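Local coordinates for MIP07328p (PDB 6FKK), which probably acts as a chemorepellent axon guidance cue that binds semaphorin receptors, here represented by its extracellular sema and PSI domains, at residues Cys257-Pro260 and Tyr266-Glu269; Lys15-Phe20 and Cys478-Asp483. All blocks are in the same frame, centred on the assembly; numbering follows the deposited sequence.

Interaction 1: residues Cys257-Pro260 and Tyr266-Glu269; sequences CSVP and YFDE. With NAG (2-acetamido-2-deoxy-beta-D-glucopyranose), chain B; NAG (2-acetamido-2-deoxy-beta-D-glucopyranose), chain C.
Ser258 and Tyr266 form an antiparallel, non-hydrogen-bonded pair with their CA atoms 4.2 Å apart, and one step along the ladder Phe267 N donates to Cys257 O over 2.9 Å. The side chains of Ser258 and Tyr266 leave the sheet on the same face. Ser258 CB sits over one face of the Tyr266 ring, 4.0 Å from its centroid and displaced toward the CD2 rim, a CH-pi contact. With OG set between the backbone N and the carbonyl carbon (chi1 66°), the serine hydroxyl runs roughly alongside the ring face and leaves CB as the atom over it. Ser258 OG bonds to Asn256 OD1 and lies beside the chain B NAG, 3.6 Å from its C5. The segments lie on the two neighbouring strands of a beta hairpin, 251-259 and 265-279, in the sema domain, whose fold is a beta propeller; the disulfide from Cys257 to Cys302 ties the first of them to strand 298-305. Phe267 meets the partner segment mainly by its edge. Cys257 O lies near the ring plane, 3.6 Å from Phe267 CD1. Val259 CG2 reaches Phe267 CE1 at 4.0 Å, and Cys257 SG stands farther off, oblique to the ring. Phe265 adds an edge-to-face ring contact, and Phe289 of strand 282-290 touches both Cys257 and Phe267. Both NAG units belong to a glycan attached to the protein itself, probably at Asn256, which begins an Asn-Cys-Ser sequon. N2 of the chain B NAG donates to Tyr266 OH over 3.2 Å from the edge of the tyrosine, near its plane, while Pro260 CB approaches O7 of the chain C NAG.

Interaction 2: residues Lys15-Phe20 and Cys478-Asp483; sequences KVLAHF and CSHIVD
His480 turns the edge of its imidazole toward Lys15 and Leu17, and both approach it near the ring plane. Lys15 makes the nearer approach through its aliphatic root: CG lies 4.0 Å from His480 CD2, and CB is 4.2 Å from the same atom. The lysine and histidine side chains cross at about a right angle. Lys15 begins toward the histidine, but its chain bends at chi2 (66°), which carries the ammonium end away and leaves methylene groups at the contact. Leu17 CD2 approaches the neighbouring ring atom, 4.3 Å from His480 NE2. No hydrogen bond spans the two segments, and the 89 Å² buried between them comes from these three exposed residues. The contact joins the sema domain to the PSI domain (plexin repeat). On the sema side, a classic beta bulge sets Leu17 and Ala18 together opposite Ser472. The pairing of strand 18-21 with strand 469-474 completes a four-stranded propeller sheet from both ends of the sema sequence. Pro474 of the latter strand touches both Leu17 and His480. On the PSI side, His480 occupies a type I turn from Cys478 to Ile481, and Cys478 is disulfide-bonded to Cys495.

Overall arrangement
Interaction 1 is a largely buried contact inside one beta hairpin of the sema domain, whereas interaction 2 is a surface contact between that domain and the PSI domain. Their centres are 35 Å apart, the nearest atoms are about 27 Å apart, and they share no strand. The buried areas, 242 Å² against 89 Å², match this difference: 257-260 and 266-269 combine a backbone hydrogen bond with ring contacts, while 15-20 and 478-483 meet only through side chains, without hydrogen bonds. Sequence separation differs too, with 5 residues between the first pair and 457 between the second. Cys257 takes part in interaction 1 itself, whereas Cys478 only starts the turn that carries His480; interaction 1 also borders a glycan.

Interaction 1: residues Cys257-Pro260 and Tyr266-Glu269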
ATOM      1  N   CYS A 257      -8.498  -1.379 -12.387  1.00 45.34           N
ATOM      2  CA  CYS A 257      -7.404  -2.293 -12.697  1.00 44.89           C
ATOM      3  C   CYS A 257      -8.009  -3.466 -13.459  1.00 45.28           C
ATOM      4  O   CYS A 257      -8.536  -4.405 -12.856  1.00 55.53           O
ATOM      5  CB  CYS A 257      -6.690  -2.750 -11.429  1.00 41.17           C
ATOM      6  SG  CYS A 257      -5.240  -3.785 -11.733  1.00 66.88           S
ATOM      7  N   SER A 258      -7.941  -3.404 -14.787  1.00 49.72           N
ATOM      8  CA  SER A 258      -8.604  -4.394 -15.621  1.00 37.19           C
ATOM      9  C   SER A 258      -7.808  -4.619 -16.896  1.00 38.13           C
ATOM     10  O   SER A 258      -7.054  -3.749 -17.342  1.00 54.00           O
ATOM     11  CB  SER A 258     -10.032  -3.965 -15.975  1.00 38.38           C
ATOM     12  OG  SER A 258     -10.025  -2.807 -16.792  1.00 38.67           O
ATOM     13  N   VAL A 259      -7.994  -5.799 -17.477  1.00 47.47           N
ATOM     14  CA  VAL A 259      -7.417  -6.137 -18.774  1.00 55.71           C
ATOM     15  C   VAL A 259      -8.413  -5.711 -19.850  1.00 65.39           C
ATOM     16  O   VAL A 259      -9.541  -6.228 -19.868  1.00 66.14           O
ATOM     17  CB  VAL A 259      -7.108  -7.633 -18.880  1.00 44.32           C
ATOM     18  CG1 VAL A 259      -6.588  -7.964 -20.270  1.00 43.92           C
ATOM     19  CG2 VAL A 259      -6.101  -8.037 -17.815  1.00 40.52           C
ATOM     20  N   PRO A 260      -8.047  -4.803 -20.748  1.00 58.93           N
ATOM     21  CA  PRO A 260      -9.022  -4.272 -21.704  1.00 49.56           C
ATOM     22  C   PRO A 260      -9.461  -5.318 -22.716  1.00 51.66           C
ATOM     23  O   PRO A 260      -8.793  -6.328 -22.952  1.00 64.05           O
ATOM     24  CB  PRO A 260      -8.262  -3.129 -22.384  1.00 66.24           C
ATOM     25  CG  PRO A 260      -6.823  -3.509 -22.245  1.00 61.96           C
ATOM     26  CD  PRO A 260      -6.713  -4.206 -20.922  1.00 51.59           C
ATOM     27  N   TYR A 266     -11.755  -7.688 -14.769  1.00 54.80           N
ATOM     28  CA  TYR A 266     -11.468  -6.772 -13.674  1.00 44.59           C
ATOM     29  C   TYR A 266     -10.804  -7.484 -12.502  1.00 50.92           C
ATOM     30  O   TYR A 266     -11.117  -8.639 -12.196  1.00 61.54           O
ATOM     31  CB  TYR A 266     -12.749  -6.093 -13.183  1.00 39.56           C
ATOM     32  CG  TYR A 266     -13.344  -5.100 -14.152  1.00 49.27           C
ATOM     33  CD1 TYR A 266     -14.207  -5.512 -15.157  1.00 42.60           C
ATOM     34  CD2 TYR A 266     -13.058  -3.746 -14.048  1.00 39.08           C
ATOM     35  CE1 TYR A 266     -14.762  -4.603 -16.038  1.00 43.60           C
ATOM     36  CE2 TYR A 266     -13.608  -2.829 -14.924  1.00 40.01           C
ATOM     37  CZ  TYR A 266     -14.459  -3.263 -15.917  1.00 49.41           C
ATOM     38  OH  TYR A 266     -15.010  -2.356 -16.792  1.00 78.11           O
ATOM     39  N   PHE A 267      -9.884  -6.780 -11.852  1.00 51.95           N
ATOM     40  CA  PHE A 267      -9.349  -7.152 -10.545  1.00 44.54           C
ATOM     41  C   PHE A 267      -9.871  -6.098  -9.574  1.00 48.19           C
ATOM     42  O   PHE A 267      -9.311  -5.002  -9.472  1.00 51.80           O
ATOM     43  CB  PHE A 267      -7.824  -7.207 -10.561  1.00 38.83           C
ATOM     44  CG  PHE A 267      -7.250  -8.142 -11.590  1.00 45.22           C
ATOM     45  CD1 PHE A 267      -7.075  -7.729 -12.901  1.00 41.67           C
ATOM     46  CD2 PHE A 267      -6.860  -9.426 -11.241  1.00 36.43           C
ATOM     47  CE1 PHE A 267      -6.539  -8.581 -13.848  1.00 37.30           C
ATOM     48  CE2 PHE A 267      -6.324 -10.285 -12.185  1.00 39.79           C
ATOM     49  CZ  PHE A 267      -6.164  -9.861 -13.490  1.00 37.97           C
ATOM     50  N   ASP A 268     -10.953  -6.424  -8.867  1.00 42.11           N
ATOM     51  CA  ASP A 268     -11.739  -5.420  -8.161  1.00 35.05           C
ATOM     52  C   ASP A 268     -11.414  -5.294  -6.678  1.00 41.80           C
ATOM     53  O   ASP A 268     -11.956  -4.398  -6.024  1.00 48.18           O
ATOM     54  CB  ASP A 268     -13.233  -5.722  -8.316  1.00 48.01           C
ATOM     55  CG  ASP A 268     -13.776  -5.303  -9.666  1.00 51.55           C
ATOM     56  OD1 ASP A 268     -13.309  -4.273 -10.198  1.00 55.50           O
ATOM     57  OD2 ASP A 268     -14.671  -6.001 -10.191  1.00 53.35           O
ATOM     58  N   GLU A 269     -10.560  -6.152  -6.127  1.00 42.92           N
ATOM     59  CA  GLU A 269     -10.280  -6.156  -4.692  1.00 37.05           C
ATOM     60  C   GLU A 269      -8.817  -5.785  -4.462  1.00 44.91           C
ATOM     61  O   GLU A 269      -7.927  -6.635  -4.572  1.00 48.76           O
ATOM     62  CB  GLU A 269     -10.617  -7.511  -4.077  1.00 47.86           C
ATOM     63  CG  GLU A 269     -12.099  -7.850  -4.127  1.00 60.77           C
ATOM     64  CD  GLU A 269     -12.450  -9.077  -3.311  1.00 90.60           C
ATOM     65  OE1 GLU A 269     -11.523  -9.811  -2.907  1.00101.35           O
ATOM     66  OE2 GLU A 269     -13.654  -9.305  -3.070  1.00 98.82           O
TER
HETATM   67  C1  NAG B   1     -12.066   0.374 -16.964  1.00 39.46           C
HETATM   68  C2  NAG B   1     -13.420   0.856 -17.467  1.00 41.29           C
HETATM   69  C3  NAG B   1     -13.855   0.049 -18.692  1.00 55.99           C
HETATM   70  C4  NAG B   1     -12.741  -0.032 -19.735  1.00 58.93           C
HETATM   71  C5  NAG B   1     -11.416  -0.424 -19.087  1.00 57.11           C
HETATM   72  C6  NAG B   1     -10.246  -0.364 -20.042  1.00 62.72           C
HETATM   73  C7  NAG B   1     -14.925   1.830 -15.785  1.00 56.67           C
HETATM   74  C8  NAG B   1     -15.953   1.543 -14.732  1.00 74.51           C
HETATM   75  N2  NAG B   1     -14.423   0.765 -16.417  1.00 41.12           N
HETATM   76  O3  NAG B   1     -15.011   0.679 -19.232  1.00 61.90           O
HETATM   77  O4  NAG B   1     -13.023  -1.048 -20.695  1.00 72.74           O
HETATM   78  O5  NAG B   1     -11.117   0.460 -18.003  1.00 52.82           O
HETATM   79  O6  NAG B   1     -10.058   0.946 -20.556  1.00 68.39           O
HETATM   80  O7  NAG B   1     -14.568   2.973 -16.050  1.00 67.51           O
HETATM   81  C1  NAG C   2     -14.008  -0.658 -21.670  1.00 80.62           C
HETATM   82  C2  NAG C   2     -13.485  -0.975 -23.068  1.00 80.42           C
HETATM   83  C3  NAG C   2     -14.553  -0.673 -24.120  1.00 92.04           C
HETATM   84  C4  NAG C   2     -15.900  -1.287 -23.751  1.00104.39           C
HETATM   85  C5  NAG C   2     -16.264  -0.983 -22.302  1.00 90.38           C
HETATM   86  C6  NAG C   2     -17.499  -1.716 -21.832  1.00 91.53           C
HETATM   87  C7  NAG C   2     -11.120  -0.791 -23.699  1.00 83.63           C
HETATM   88  C8  NAG C   2      -9.977   0.144 -23.954  1.00 72.13           C
HETATM   89  N2  NAG C   2     -12.275  -0.219 -23.346  1.00 76.39           N
HETATM   90  O3  NAG C   2     -14.110  -1.189 -25.371  1.00 85.47           O
HETATM   91  O4  NAG C   2     -16.914  -0.708 -24.565  1.00118.96           O
HETATM   92  O5  NAG C   2     -15.197  -1.379 -21.435  1.00 82.07           O
HETATM   93  O6  NAG C   2     -17.630  -1.652 -20.418  1.00 93.11           O
HETATM   94  O7  NAG C   2     -11.003  -2.007 -23.805  1.00 88.48           O

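Interaction 2: residues Lys15-Phe20 and Cys478-Asp483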
ATOM      1  N   LYS A  15      18.475 -16.893  -0.997  1.00110.65           N
ATOM      2  CA  LYS A  15      19.549 -16.883  -0.004  1.00116.69           C
ATOM      3  C   LYS A  15      19.173 -15.937   1.130  1.00117.59           C
ATOM      4  O   LYS A  15      19.305 -14.717   1.008  1.00128.91           O
ATOM      5  CB  LYS A  15      20.865 -16.469  -0.654  1.00118.35           C
ATOM      6  CG  LYS A  15      22.059 -16.468   0.288  1.00128.70           C
ATOM      7  CD  LYS A  15      22.397 -17.874   0.760  1.00137.65           C
ATOM      8  CE  LYS A  15      23.611 -17.870   1.676  1.00134.06           C
ATOM      9  NZ  LYS A  15      23.957 -19.240   2.147  1.00135.30           N
ATOM     10  N   VAL A  16      18.705 -16.498   2.244  1.00103.34           N
ATOM     11  CA  VAL A  16      18.304 -15.690   3.391  1.00 83.81           C
ATOM     12  C   VAL A  16      19.547 -15.115   4.058  1.00 91.22           C
ATOM     13  O   VAL A  16      20.455 -15.852   4.457  1.00 98.76           O
ATOM     14  CB  VAL A  16      17.476 -16.517   4.382  1.00 70.27           C
ATOM     15  CG1 VAL A  16      17.278 -15.748   5.682  1.00 63.57           C
ATOM     16  CG2 VAL A  16      16.136 -16.887   3.769  1.00 61.47           C
ATOM     17  N   LEU A  17      19.588 -13.788   4.184  1.00 92.22           N
ATOM     18  CA  LEU A  17      20.717 -13.108   4.808  1.00 82.02           C
ATOM     19  C   LEU A  17      20.567 -13.028   6.325  1.00 90.25           C
ATOM     20  O   LEU A  17      21.482 -13.404   7.063  1.00 95.22           O
ATOM     21  CB  LEU A  17      20.880 -11.705   4.215  1.00 71.27           C
ATOM     22  CG  LEU A  17      21.146 -11.625   2.708  1.00 82.78           C
ATOM     23  CD1 LEU A  17      21.394 -10.185   2.277  1.00 84.24           C
ATOM     24  CD2 LEU A  17      22.314 -12.518   2.315  1.00 90.89           C
ATOM     25  N   ALA A  18      19.424 -12.541   6.802  1.00 87.35           N
ATOM     26  CA  ALA A  18      19.186 -12.420   8.232  1.00 83.43           C
ATOM     27  C   ALA A  18      17.712 -12.674   8.512  1.00 91.87           C
ATOM     28  O   ALA A  18      16.871 -12.612   7.613  1.00101.36           O
ATOM     29  CB  ALA A  18      19.608 -11.042   8.758  1.00 68.39           C
ATOM     30  N   HIS A  19      17.409 -12.963   9.775  1.00 85.21           N
ATOM     31  CA  HIS A  19      16.040 -13.249  10.179  1.00 86.95           C
ATOM     32  C   HIS A  19      15.807 -12.727  11.589  1.00 96.26           C
ATOM     33  O   HIS A  19      16.685 -12.830  12.451  1.00 97.75           O
ATOM     34  CB  HIS A  19      15.742 -14.752  10.106  1.00 90.37           C
ATOM     35  CG  HIS A  19      16.632 -15.587  10.972  1.00117.97           C
ATOM     36  ND1 HIS A  19      16.285 -15.964  12.250  1.00127.22           N
ATOM     37  CD2 HIS A  19      17.861 -16.110  10.744  1.00127.70           C
ATOM     38  CE1 HIS A  19      17.258 -16.689  12.772  1.00132.79           C
ATOM     39  NE2 HIS A  19      18.226 -16.792  11.880  1.00130.28           N
ATOM     40  N   PHE A  20      14.623 -12.159  11.809  1.00 95.37           N
ATOM     41  CA  PHE A  20      14.181 -11.681  13.116  1.00 80.98           C
ATOM     42  C   PHE A  20      12.881 -12.405  13.443  1.00 84.14           C
ATOM     43  O   PHE A  20      11.842 -12.122  12.840  1.00 88.67           O
ATOM     44  CB  PHE A  20      13.989 -10.163  13.107  1.00 75.89           C
ATOM     45  CG  PHE A  20      13.494  -9.601  14.411  1.00 80.97           C
ATOM     46  CD1 PHE A  20      14.388  -9.229  15.401  1.00 85.45           C
ATOM     47  CD2 PHE A  20      12.139  -9.431  14.641  1.00 85.82           C
ATOM     48  CE1 PHE A  20      13.938  -8.707  16.601  1.00 91.94           C
ATOM     49  CE2 PHE A  20      11.682  -8.911  15.838  1.00 82.02           C
ATOM     50  CZ  PHE A  20      12.584  -8.548  16.818  1.00 86.32           C
ATOM     51  N   CYS A 478      23.052  -9.715  -8.011  1.00 73.97           N
ATOM     52  CA  CYS A 478      24.214  -9.614  -8.889  1.00 80.45           C
ATOM     53  C   CYS A 478      25.415 -10.335  -8.286  1.00 87.44           C
ATOM     54  O   CYS A 478      26.071 -11.140  -8.955  1.00 77.10           O
ATOM     55  CB  CYS A 478      24.565  -8.150  -9.163  1.00 86.93           C
ATOM     56  SG  CYS A 478      23.209  -7.050  -9.650  1.00105.06           S
ATOM     57  N   SER A 479      25.711 -10.062  -7.015  1.00102.08           N
ATOM     58  CA  SER A 479      26.880 -10.652  -6.371  1.00102.02           C
ATOM     59  C   SER A 479      26.683 -12.116  -6.011  1.00105.38           C
ATOM     60  O   SER A 479      27.634 -12.751  -5.542  1.00103.89           O
ATOM     61  CB  SER A 479      27.240  -9.859  -5.114  1.00 98.95           C
ATOM     62  OG  SER A 479      26.166  -9.857  -4.190  1.00110.46           O
ATOM     63  N   HIS A 480      25.489 -12.668  -6.216  1.00114.46           N
ATOM     64  CA  HIS A 480      25.219 -14.059  -5.884  1.00105.36           C
ATOM     65  C   HIS A 480      25.233 -14.980  -7.096  1.00 95.23           C
ATOM     66  O   HIS A 480      25.139 -16.200  -6.925  1.00 83.60           O
ATOM     67  CB  HIS A 480      23.870 -14.180  -5.165  1.00 98.97           C
ATOM     68  CG  HIS A 480      23.862 -13.584  -3.791  1.00 97.40           C
ATOM     69  ND1 HIS A 480      23.991 -12.231  -3.564  1.00101.53           N
ATOM     70  CD2 HIS A 480      23.743 -14.159  -2.572  1.00 99.04           C
ATOM     71  CE1 HIS A 480      23.951 -11.997  -2.264  1.00 97.60           C
ATOM     72  NE2 HIS A 480      23.801 -13.151  -1.639  1.00 99.84           N
ATOM     73  N   ILE A 481      25.345 -14.439  -8.305  1.00 97.32           N
ATOM     74  CA  ILE A 481      25.445 -15.238  -9.520  1.00 91.59           C
ATOM     75  C   ILE A 481      26.878 -15.155 -10.026  1.00 87.31           C
ATOM     76  O   ILE A 481      27.466 -14.067 -10.077  1.00 83.19           O
ATOM     77  CB  ILE A 481      24.440 -14.776 -10.593  1.00 93.32           C
ATOM     78  CG1 ILE A 481      24.619 -15.580 -11.883  1.00103.71           C
ATOM     79  CG2 ILE A 481      24.566 -13.285 -10.858  1.00 80.53           C
ATOM     80  CD1 ILE A 481      24.376 -17.063 -11.712  1.00106.56           C
ATOM     81  N   VAL A 482      27.448 -16.305 -10.370  1.00102.48           N
ATOM     82  CA  VAL A 482      28.813 -16.367 -10.873  1.00 99.46           C
ATOM     83  C   VAL A 482      28.873 -16.694 -12.360  1.00 96.31           C
ATOM     84  O   VAL A 482      29.894 -16.395 -12.999  1.00 91.92           O
ATOM     85  CB  VAL A 482      29.656 -17.380 -10.072  1.00101.36           C
ATOM     86  CG1 VAL A 482      29.871 -16.882  -8.652  1.00108.77           C
ATOM     87  CG2 VAL A 482      28.977 -18.739 -10.065  1.00 77.39           C
ATOM     88  N   ASP A 483      27.826 -17.285 -12.928  1.00112.03           N
ATOM     89  CA  ASP A 483      27.816 -17.633 -14.340  1.00120.81           C
ATOM     90  C   ASP A 483      27.414 -16.432 -15.186  1.00111.86           C
ATOM     91  O   ASP A 483      26.552 -15.637 -14.798  1.00118.19           O
ATOM     92  CB  ASP A 483      26.857 -18.799 -14.590  1.00133.37           C
ATOM     93  CG  ASP A 483      26.851 -19.257 -16.040  1.00147.65           C
ATOM     94  OD1 ASP A 483      27.768 -18.879 -16.800  1.00150.23           O
ATOM     95  OD2 ASP A 483      25.919 -19.997 -16.419  1.00151.02           O
TER